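Local coordinates for HMG box-containing protein 1 (Homo sapiens, PDB 3QVE) that represses transcription by binding the promoters of target genes, helping to regulate the cell cycle and the Wnt pathway, this chain being its AXH domain, at residues 97-102 / 129-134; 59-64 / 77-82; 15-20 / 90-95. All coordinates share one frame; numbering follows the deposited sequence.

Contact 1. Residues 97-102 / 129-134; sequences HPFYVK and DVCLPP
Cys-131 and Phe-99 meet because both first torsions send the side chain anti to its own carbonyl carbon (chi1 near -60° in each), which carries SG in beside the CB and CD1 end of the phenylalanine. The backbones form a single beta bridge, Val-101 with Cys-131, that ties strand 98-101 to strand 130-131, an edge strand of the large antiparallel sheet of this AXH domain. The two segments cross at a steep angle (97° between their end-to-end directions), consistent with pairing limited to a single bridge. Evidence for the bridge is a pair of nearly straight bonds: Leu-132 N gives its hydrogen to Tyr-100 O at 2.9 Å, and Lys-102 N gives to Val-130 O over the same distance. Val-130 O also receives a CA-H...O contact from Val-101. On either side of the bridge a water carries on the pairing, one linking Tyr-100 N to Leu-132 O, the other joining Val-130 N to Lys-102 O.

SG of Cys-131 sits 4.6 Å from the centroid of the Phe-99 ring, 45° off the normal, an oblique sulfur-aromatic contact; the same ring has His-97 ND1 above one face, offset toward its rim, and also touches Leu-77 and Phe-79 of strand 72-80. Leu-132 sends CD1 to the edge of the Tyr-100 ring and against CA and CB of Lys-102, whose amine continues outward to a salt bridge with Asp-138. Asp-129 OD2 is engaged by Lys-104 NZ in a salt bridge and by His-126 N, and the aspartate side chain crosses that of Val-101 obliquely, CG1 of Val-101 lying 3.6 Å from Asp-129 CB.

Contact 2. Residues 59-64 / 77-82; sequences LKLLSH and LTFDPG. With EDO (1,2-ethanediol), chain G; EDO (1,2-ethanediol), chain I; SO4 (sulfate ion), chain D.
Leu-61 and Phe-79 face each other as a non-hydrogen-bonded pair in the hairpin of strands 59-69 and 72-80, whose short segments run antiparallel at 134°. Four backbone bonds define the register. Lys-60 and Asp-80 exchange two, Asp-80 N to Lys-60 O being 2.8 Å; Leu-62 N then donates to Thr-78 O, and Thr-78 N to Ser-63 O at 3.1 Å. Leu-62 and Ser-63 thus both oppose Thr-78, a classic beta bulge that shifts the pairing by one residue.

Most apolar contacts lie on the face of Leu-61, Phe-79 and Leu-77. Leu-61 turns CG anti to its backbone nitrogen (chi1 179°), which brings CD1 over one face of the Phe-79 ring, 3.9 Å from CE1, while Leu-59 CB approaches CD1 of that ring obliquely at 3.6 Å. The ring also touches Val-91, Phe-99 and Cys-131, so an alanine here would probably open a gap under Leu-61 CD1 and leave Leu-59 and those three neighbours without their shared partner. Away from this face, Leu-62 CD1 packs on Asp-80 CB.

Polar groups lie toward the outside. Asp-80 closes an Asx turn, OD1 accepting from Gly-82 N at 2.9 Å. Thr-78 OG1 is hydrogen-bonded to Thr-90, and Ser-63 OG to a 1,2-ethanediol. His-64 NE2 donates to sulfate O1 (3.1 Å, 160°) and, at a poorer angle, to O4; His-126 ND1 and Ile-127 N bind it too. Such a grip on an anion probably taken from the crystallisation liquor is consistent with a locally electropositive spot, and would probably favour a protonated His-64.

Contact 3. Residues 15-20 / 90-95; sequences GTRLCF and TVECKL. With EDO (1,2-ethanediol), chain F.
Arg-17 and Glu-92 lie side by side and point the same way, a cross-strand hydrogen-bonded pair. From the backbone outward, Arg-17 CB meets Glu-92 CB at 4.1 Å; CG is 4.0 Å from Glu-92 OE2, and CD comes within 3.5 Å of the same oxygen. There chi3 (62°) bends the chain, and NE reaches a 1,2-ethanediol O1 at 3.0 Å in the guanidinium plane. CZ and NH2 lie 3.9 and 4.0 Å from that O1, and the side chain also touches Trp-28. NE stays 4.7 Å from Glu-92 OE2, with the planes of the two groups 51° apart, so the opposite charges are neighbours without a salt bridge. The strands beneath, 17-20 and 90-94, run antiparallel at 171° in the main sheet of the AXH domain. Arg-17 N bonds to Glu-92 O in the carbonyl plane, Glu-92 N bonds back, and the Cys-19/Thr-90 pair also exchanges two bonds, the one from Cys-19 N to Thr-90 O short (2.7 Å) but clearly bent.

On the other face Leu-18 CD2 packs on Val-91 CG1, and Leu-18 also touches Val-31 and Phe-34 of helix 31-37. Thr-16 CG2 rests against Val-91 CB and Glu-92 O, while its OG1 is held by Leu-13 O and a water that reaches Lys-94 N. A further water joins the loop residue Gly-15 to strand 90-94: it donates to Gly-15 O and Glu-92 OE2 and accepts from Lys-94 NZ.

Contacts 2 and 3 are antiparallel pairings within one sheet, contact 3 unbroken and contact 2 interrupted by a bulge; they join where Leu-77 O meets Val-91 N and the Thr-78 and Thr-90 hydroxyls bond. Contact 1 reaches that sheet at its edge, through backbone bonds of Cys-131 and Asp-129 with Leu-59 and Leu-61, and brings in strand 98-101 from the smaller sheet. All three are partly buried. Contacts 1 and 2 share the hydrophobic interior, Phe-99 packing on Leu-77, which Cys-93 of contact 3 also touches. In contact 1 polar ends form salt bridges and waters extend the pairing; contact 3 sets a charged pair beside waters and a diol; contact 2 binds a sulfate and diols.

Contact 1. Residues 97-102 / 129-134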
loop_
_atom_site.group_PDB
_atom_site.type_symbol
_atom_site.label_atom_id
_atom_site.label_comp_id
_atom_site.label_asym_id
_atom_site.label_seq_id
_atom_site.Cartn_x
_atom_site.Cartn_y
_atom_site.Cartn_z
ATOM N N HIS A 97 -5.133 -1.100 7.356
ATOM C CA HIS A 97 -4.148 -0.282 6.612
ATOM C C HIS A 97 -4.859 0.944 5.987
ATOM O O HIS A 97 -5.821 0.799 5.243
ATOM C CB HIS A 97 -3.455 -1.106 5.509
ATOM C CG HIS A 97 -2.139 -0.557 5.075
ATOM N ND1 HIS A 97 -2.015 0.652 4.430
ATOM C CD2 HIS A 97 -0.879 -1.034 5.233
ATOM C CE1 HIS A 97 -0.732 0.898 4.200
ATOM N NE2 HIS A 97 -0.024 -0.114 4.666
ATOM N N PRO A 98 -4.393 2.159 6.315
ATOM C CA PRO A 98 -4.942 3.385 5.717
ATOM C C PRO A 98 -4.251 3.762 4.411
ATOM O O PRO A 98 -3.089 3.390 4.193
ATOM C CB PRO A 98 -4.634 4.431 6.768
ATOM C CG PRO A 98 -3.320 3.985 7.350
ATOM C CD PRO A 98 -3.358 2.461 7.308
ATOM N N PHE A 99 -4.977 4.437 3.529
ATOM C CA PHE A 99 -4.430 4.870 2.246
ATOM C C PHE A 99 -4.838 6.316 2.066
ATOM O O PHE A 99 -5.960 6.673 2.421
ATOM C CB PHE A 99 -4.972 4.027 1.108
ATOM C CG PHE A 99 -4.569 2.602 1.198
ATOM C CD1 PHE A 99 -3.293 2.202 0.786
ATOM C CD2 PHE A 99 -5.412 1.675 1.817
ATOM C CE1 PHE A 99 -2.890 0.889 0.882
ATOM C CE2 PHE A 99 -5.012 0.379 1.934
ATOM C CZ PHE A 99 -3.739 -0.024 1.462
ATOM N N TYR A 100 -3.932 7.119 1.532
ATOM C CA TYR A 100 -4.206 8.514 1.287
ATOM C C TYR A 100 -4.508 8.634 -0.185
ATOM O O TYR A 100 -3.595 8.547 -1.012
ATOM C CB TYR A 100 -3.073 9.422 1.749
ATOM C CG TYR A 100 -3.557 10.875 1.796
ATOM C CD1 TYR A 100 -4.208 11.390 2.912
ATOM C CD2 TYR A 100 -3.428 11.692 0.686
ATOM C CE1 TYR A 100 -4.700 12.729 2.935
ATOM C CE2 TYR A 100 -3.898 13.004 0.692
ATOM C CZ TYR A 100 -4.528 13.515 1.810
ATOM O OH TYR A 100 -4.961 14.811 1.778
ATOM N N VAL A 101 -5.794 8.784 -0.509
ATOM C CA VAL A 101 -6.262 8.685 -1.879
ATOM C C VAL A 101 -6.303 10.062 -2.502
ATOM O O VAL A 101 -6.866 10.967 -1.916
ATOM C CB VAL A 101 -7.621 8.012 -1.941
ATOM C CG1 VAL A 101 -8.154 8.026 -3.371
ATOM C CG2 VAL A 101 -7.484 6.578 -1.354
ATOM N N LYS A 102 -5.687 10.203 -3.674
ATOM C CA LYS A 102 -5.691 11.460 -4.438
ATOM C C LYS A 102 -7.116 11.937 -4.670
ATOM O O LYS A 102 -7.960 11.157 -5.083
ATOM C CB LYS A 102 -5.012 11.259 -5.788
ATOM C CG LYS A 102 -4.528 12.521 -6.491
ATOM C CD LYS A 102 -3.906 12.165 -7.835
ATOM C CE LYS A 102 -2.965 13.259 -8.331
ATOM N NZ LYS A 102 -3.638 14.577 -8.374
ATOM N N ASP A 129 -9.089 4.059 -6.935
ATOM C CA ASP A 129 -8.410 5.018 -6.071
ATOM C C ASP A 129 -6.894 5.004 -6.297
ATOM O O ASP A 129 -6.264 3.949 -6.374
ATOM C CB ASP A 129 -8.740 4.742 -4.589
ATOM C CG ASP A 129 -10.211 5.121 -4.219
ATOM O OD1 ASP A 129 -10.930 5.706 -5.053
ATOM O OD2 ASP A 129 -10.639 4.832 -3.090
ATOM N N VAL A 130 -6.316 6.199 -6.376
ATOM C CA VAL A 130 -4.887 6.343 -6.517
ATOM C C VAL A 130 -4.321 6.640 -5.142
ATOM O O VAL A 130 -4.571 7.706 -4.537
ATOM C CB VAL A 130 -4.524 7.422 -7.552
ATOM C CG1 VAL A 130 -2.986 7.684 -7.546
ATOM C CG2 VAL A 130 -5.064 7.029 -8.952
ATOM N N CYS A 131 -3.549 5.681 -4.651
ATOM C CA CYS A 131 -3.005 5.723 -3.314
ATOM C C CYS A 131 -1.607 6.385 -3.373
ATOM O O CYS A 131 -0.684 5.876 -4.022
ATOM C CB CYS A 131 -2.947 4.309 -2.770
ATOM S SG CYS A 131 -4.600 3.593 -2.638
ATOM N N LEU A 132 -1.448 7.495 -2.653
ATOM C CA LEU A 132 -0.256 8.311 -2.752
ATOM C C LEU A 132 0.757 7.941 -1.671
ATOM O O LEU A 132 0.374 7.561 -0.575
ATOM C CB LEU A 132 -0.610 9.793 -2.610
ATOM C CG LEU A 132 -1.581 10.392 -3.613
ATOM C CD1 LEU A 132 -1.812 11.915 -3.287
ATOM C CD2 LEU A 132 -1.057 10.181 -5.043
ATOM N N PRO A 133 2.055 8.030 -2.005
ATOM C CA PRO A 133 3.114 7.906 -1.043
ATOM C C PRO A 133 3.313 9.179 -0.234
ATOM O O PRO A 133 2.981 10.238 -0.710
ATOM C CB PRO A 133 4.334 7.665 -1.924
ATOM C CG PRO A 133 4.077 8.410 -3.165
ATOM C CD PRO A 133 2.578 8.279 -3.370
ATOM N N PRO A 134 3.883 9.081 0.969
ATOM C CA PRO A 134 4.163 10.275 1.753
ATOM C C PRO A 134 5.081 11.203 0.974
ATOM O O PRO A 134 5.903 10.727 0.204
ATOM C CB PRO A 134 4.868 9.739 3.009
ATOM C CG PRO A 134 5.090 8.273 2.812
ATOM C CD PRO A 134 4.221 7.834 1.677
HETATM O O HOH W 1 -1.675 5.954 0.348
HETATM O O HOH W 2 -7.751 8.755 -6.623
#

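Contact 2. Residues 59-64 / 77-82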
loop_
_atom_site.group_PDB
_atom_site.type_symbol
_atom_site.label_atom_id
_atom_site.label_comp_id
_atom_site.label_asym_id
_atom_site.label_seq_id
_atom_site.Cartn_x
_atom_site.Cartn_y
_atom_site.Cartn_z
ATOM N N LEU A 59 -0.259 4.795 -6.609
ATOM C CA LEU A 59 -0.567 3.403 -6.952
ATOM C C LEU A 59 -2.091 3.265 -7.089
ATOM O O LEU A 59 -2.825 3.494 -6.134
ATOM C CB LEU A 59 -0.042 2.476 -5.854
ATOM C CG LEU A 59 1.497 2.347 -5.805
ATOM C CD1 LEU A 59 1.901 1.599 -4.542
ATOM C CD2 LEU A 59 2.034 1.664 -7.045
ATOM N N LYS A 60 -2.545 2.966 -8.299
ATOM C CA LYS A 60 -3.950 2.828 -8.562
ATOM C C LYS A 60 -4.412 1.420 -8.192
ATOM O O LYS A 60 -3.898 0.446 -8.699
ATOM C CB LYS A 60 -4.224 3.113 -10.024
ATOM C CG LYS A 60 -5.707 3.114 -10.423
ATOM C CD LYS A 60 -5.789 3.412 -11.942
ATOM C CE LYS A 60 -7.197 3.421 -12.449
ATOM N NZ LYS A 60 -7.266 3.800 -13.885
ATOM N N LEU A 61 -5.380 1.320 -7.300
ATOM C CA LEU A 61 -5.913 0.007 -6.909
ATOM C C LEU A 61 -6.726 -0.570 -8.027
ATOM O O LEU A 61 -7.632 0.097 -8.537
ATOM C CB LEU A 61 -6.809 0.160 -5.675
ATOM C CG LEU A 61 -7.484 -1.095 -5.124
ATOM C CD1 LEU A 61 -6.405 -2.009 -4.563
ATOM C CD2 LEU A 61 -8.518 -0.700 -4.063
ATOM N N LEU A 62 -6.414 -1.798 -8.407
ATOM C CA LEU A 62 -7.106 -2.488 -9.465
ATOM C C LEU A 62 -8.008 -3.605 -8.934
ATOM O O LEU A 62 -8.999 -3.965 -9.579
ATOM C CB LEU A 62 -6.101 -3.129 -10.446
ATOM C CG LEU A 62 -5.180 -2.226 -11.276
ATOM C CD1 LEU A 62 -4.413 -3.080 -12.326
ATOM C CD2 LEU A 62 -5.932 -1.061 -11.936
ATOM N N SER A 63 -7.624 -4.212 -7.833
ATOM C CA SER A 63 -8.321 -5.386 -7.327
ATOM C C SER A 63 -8.044 -5.635 -5.876
ATOM O O SER A 63 -6.994 -5.205 -5.348
ATOM C CB SER A 63 -7.989 -6.635 -8.145
ATOM O OG SER A 63 -6.705 -7.115 -7.854
ATOM N N HIS A 64 -8.990 -6.304 -5.197
ATOM C CA HIS A 64 -8.817 -6.609 -3.773
ATOM C C HIS A 64 -9.553 -7.864 -3.384
ATOM O O HIS A 64 -10.553 -8.202 -3.981
ATOM C CB HIS A 64 -9.308 -5.437 -2.896
ATOM C CG HIS A 64 -10.754 -5.057 -3.128
ATOM N ND1 HIS A 64 -11.807 -5.676 -2.479
ATOM C CD2 HIS A 64 -11.311 -4.116 -3.931
ATOM C CE1 HIS A 64 -12.951 -5.149 -2.906
ATOM N NE2 HIS A 64 -12.673 -4.199 -3.785
ATOM N N LEU A 77 -4.065 -7.041 -2.328
ATOM C CA LEU A 77 -4.405 -5.918 -3.215
ATOM C C LEU A 77 -3.466 -5.847 -4.364
ATOM O O LEU A 77 -2.270 -6.057 -4.172
ATOM C CB LEU A 77 -4.264 -4.598 -2.448
ATOM C CG LEU A 77 -4.927 -4.457 -1.094
ATOM C CD1 LEU A 77 -4.499 -3.119 -0.386
ATOM C CD2 LEU A 77 -6.494 -4.573 -1.313
ATOM N N THR A 78 -3.954 -5.441 -5.541
ATOM C CA THR A 78 -3.061 -5.285 -6.698
ATOM C C THR A 78 -3.162 -3.867 -7.173
ATOM O O THR A 78 -4.251 -3.318 -7.331
ATOM C CB THR A 78 -3.389 -6.279 -7.842
ATOM O OG1 THR A 78 -3.084 -7.591 -7.384
ATOM C CG2 THR A 78 -2.528 -5.988 -9.128
ATOM N N PHE A 79 -1.999 -3.270 -7.374
ATOM C CA PHE A 79 -1.855 -1.851 -7.685
ATOM C C PHE A 79 -1.125 -1.650 -9.018
ATOM O O PHE A 79 -0.247 -2.431 -9.365
ATOM C CB PHE A 79 -0.993 -1.166 -6.635
ATOM C CG PHE A 79 -1.661 -0.999 -5.308
ATOM C CD1 PHE A 79 -2.600 -0.008 -5.107
ATOM C CD2 PHE A 79 -1.269 -1.770 -4.223
ATOM C CE1 PHE A 79 -3.199 0.177 -3.867
ATOM C CE2 PHE A 79 -1.873 -1.591 -2.981
ATOM C CZ PHE A 79 -2.832 -0.636 -2.814
ATOM N N ASP A 80 -1.464 -0.565 -9.708
ATOM C CA ASP A 80 -0.841 -0.150 -10.958
ATOM C C ASP A 80 -0.102 1.179 -10.778
ATOM O O ASP A 80 -0.745 2.203 -10.475
ATOM C CB ASP A 80 -1.948 -0.021 -11.999
ATOM C CG ASP A 80 -1.428 0.288 -13.400
ATOM O OD1 ASP A 80 -0.241 0.512 -13.519
ATOM O OD2 ASP A 80 -2.213 0.271 -14.373
ATOM N N PRO A 81 1.237 1.203 -10.970
ATOM C CA PRO A 81 1.980 2.447 -10.830
ATOM C C PRO A 81 1.923 3.376 -12.020
ATOM O O PRO A 81 2.470 4.466 -11.947
ATOM C CB PRO A 81 3.411 1.977 -10.660
ATOM C CG PRO A 81 3.462 0.749 -11.476
ATOM C CD PRO A 81 2.151 0.080 -11.244
ATOM N N GLY A 82 1.297 2.953 -13.103
ATOM C CA GLY A 82 1.050 3.836 -14.245
ATOM C C GLY A 82 2.039 3.709 -15.407
ATOM O O GLY A 82 1.917 4.442 -16.360
HETATM C C1 EDO G . -5.870 -8.914 -5.548
HETATM O O1 EDO G . -6.435 -9.535 -6.722
HETATM C C2 EDO G . -4.484 -9.539 -5.404
HETATM O O2 EDO G . -4.496 -10.994 -5.466
HETATM C C1 EDO I . -0.703 7.056 -11.076
HETATM O O1 EDO I . -0.082 7.029 -12.364
HETATM C C2 EDO I . -1.819 6.029 -11.073
HETATM O O2 EDO I . -1.305 4.831 -11.663
HETATM S S SO4 D . -15.074 -1.596 -5.185
HETATM O O1 SO4 D . -15.197 -3.036 -5.198
HETATM O O2 SO4 D . -15.247 -0.979 -6.482
HETATM O O3 SO4 D . -15.864 -0.980 -4.132
HETATM O O4 SO4 D . -13.712 -1.318 -4.819
#

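Contact 3. Residues 15-20 / 90-95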
loop_
_atom_site.group_PDB
_atom_site.type_symbol
_atom_site.label_atom_id
_atom_site.label_comp_id
_atom_site.label_asym_id
_atom_site.label_seq_id
_atom_site.Cartn_x
_atom_site.Cartn_y
_atom_site.Cartn_z
ATOM N N GLY A 15 4.547 -4.797 8.528
ATOM C CA GLY A 15 3.727 -6.013 8.439
ATOM C C GLY A 15 3.222 -6.252 7.034
ATOM O O GLY A 15 2.729 -7.336 6.737
ATOM N N THR A 16 3.354 -5.263 6.162
ATOM C CA THR A 16 3.002 -5.430 4.747
ATOM C C THR A 16 4.018 -6.338 4.057
ATOM O O THR A 16 5.217 -6.305 4.367
ATOM C CB THR A 16 2.923 -4.051 4.011
ATOM O OG1 THR A 16 2.024 -3.174 4.718
ATOM C CG2 THR A 16 2.425 -4.213 2.560
ATOM N N ARG A 17 3.522 -7.137 3.109
ATOM C CA ARG A 17 4.339 -8.014 2.276
ATOM C C ARG A 17 4.107 -7.587 0.838
ATOM O O ARG A 17 2.966 -7.266 0.447
ATOM C CB ARG A 17 3.954 -9.510 2.499
ATOM C CG ARG A 17 4.166 -9.972 3.935
ATOM C CD ARG A 17 3.844 -11.440 4.220
ATOM N NE ARG A 17 4.696 -12.323 3.439
ATOM C CZ ARG A 17 5.999 -12.479 3.643
ATOM N NH1 ARG A 17 6.630 -11.792 4.592
ATOM N NH2 ARG A 17 6.671 -13.326 2.890
ATOM N N LEU A 18 5.186 -7.594 0.060
ATOM C CA LEU A 18 5.200 -7.070 -1.299
ATOM C C LEU A 18 5.485 -8.184 -2.299
ATOM O O LEU A 18 6.302 -9.064 -2.037
ATOM C CB LEU A 18 6.337 -6.074 -1.448
ATOM C CG LEU A 18 6.277 -4.897 -0.467
ATOM C CD1 LEU A 18 7.474 -4.020 -0.745
ATOM C CD2 LEU A 18 4.920 -4.133 -0.546
ATOM N N CYS A 19 4.848 -8.114 -3.461
ATOM C CA CYS A 19 5.148 -9.036 -4.559
ATOM C C CYS A 19 5.096 -8.283 -5.872
ATOM O O CYS A 19 4.045 -8.043 -6.421
ATOM C CB CYS A 19 4.178 -10.207 -4.539
ATOM S SG CYS A 19 4.665 -11.479 -5.775
ATOM N N PHE A 20 6.270 -7.867 -6.349
ATOM C CA PHE A 20 6.399 -7.143 -7.586
ATOM C C PHE A 20 6.200 -8.103 -8.757
ATOM O O PHE A 20 6.737 -9.205 -8.763
ATOM C CB PHE A 20 7.782 -6.496 -7.666
ATOM C CG PHE A 20 7.944 -5.340 -6.762
ATOM C CD1 PHE A 20 7.568 -4.071 -7.192
ATOM C CD2 PHE A 20 8.414 -5.493 -5.473
ATOM C CE1 PHE A 20 7.684 -2.991 -6.365
ATOM C CE2 PHE A 20 8.525 -4.410 -4.640
ATOM C CZ PHE A 20 8.177 -3.150 -5.090
ATOM N N THR A 90 1.497 -6.538 -6.151
ATOM C CA THR A 90 0.487 -7.113 -5.261
ATOM C C THR A 90 1.052 -7.051 -3.847
ATOM O O THR A 90 2.243 -7.282 -3.640
ATOM C CB THR A 90 0.118 -8.557 -5.664
ATOM O OG1 THR A 90 -0.382 -8.510 -7.009
ATOM C CG2 THR A 90 -0.995 -9.145 -4.743
ATOM N N VAL A 91 0.209 -6.695 -2.882
ATOM C CA VAL A 91 0.627 -6.617 -1.501
ATOM C C VAL A 91 -0.335 -7.401 -0.642
ATOM O O VAL A 91 -1.496 -7.611 -1.018
ATOM C CB VAL A 91 0.701 -5.138 -0.952
ATOM C CG1 VAL A 91 1.497 -4.239 -1.888
ATOM C CG2 VAL A 91 -0.653 -4.571 -0.708
ATOM N N GLU A 92 0.162 -7.844 0.508
ATOM C CA GLU A 92 -0.674 -8.314 1.598
ATOM C C GLU A 92 -0.576 -7.286 2.706
ATOM O O GLU A 92 0.525 -6.889 3.067
ATOM C CB GLU A 92 -0.166 -9.643 2.107
ATOM C CG GLU A 92 -1.019 -10.302 3.152
ATOM C CD GLU A 92 -0.227 -11.277 3.991
ATOM O OE1 GLU A 92 -0.289 -12.483 3.652
ATOM O OE2 GLU A 92 0.450 -10.849 4.971
ATOM N N CYS A 93 -1.699 -6.810 3.229
ATOM C CA CYS A 93 -1.630 -5.817 4.300
ATOM C C CYS A 93 -2.715 -6.085 5.331
ATOM O O CYS A 93 -3.627 -6.857 5.101
ATOM C CB CYS A 93 -1.730 -4.430 3.704
ATOM S SG CYS A 93 -3.295 -4.075 3.075
ATOM N N LYS A 94 -2.603 -5.460 6.492
ATOM C CA LYS A 94 -3.617 -5.615 7.531
ATOM C C LYS A 94 -4.936 -4.931 7.124
ATOM O O LYS A 94 -4.927 -4.002 6.328
ATOM C CB LYS A 94 -3.114 -5.056 8.861
ATOM C CG LYS A 94 -1.802 -5.624 9.353
ATOM C CD LYS A 94 -1.817 -7.150 9.453
ATOM C CE LYS A 94 -0.454 -7.736 9.881
ATOM N NZ LYS A 94 0.120 -8.593 8.841
ATOM N N LEU A 95 -6.051 -5.397 7.683
ATOM C CA LEU A 95 -7.381 -4.877 7.331
ATOM C C LEU A 95 -7.522 -3.407 7.647
ATOM O O LEU A 95 -8.276 -2.724 6.986
ATOM C CB LEU A 95 -8.480 -5.633 8.066
ATOM C CG LEU A 95 -8.657 -7.137 7.932
ATOM C CD1 LEU A 95 -10.012 -7.643 8.564
ATOM C CD2 LEU A 95 -8.583 -7.561 6.502
HETATM C C1 EDO F . 1.699 -13.921 0.887
HETATM O O1 EDO F . 2.893 -13.876 1.679
HETATM C C2 EDO F . 1.102 -15.326 0.858
HETATM O O2 EDO F . 0.232 -15.404 -0.275
HETATM O O HOH W 3 0.172 -8.519 6.320
HETATM O O HOH W 4 3.301 -9.781 8.016
HETATM O O HOH W 5 0.080 -4.144 6.700
#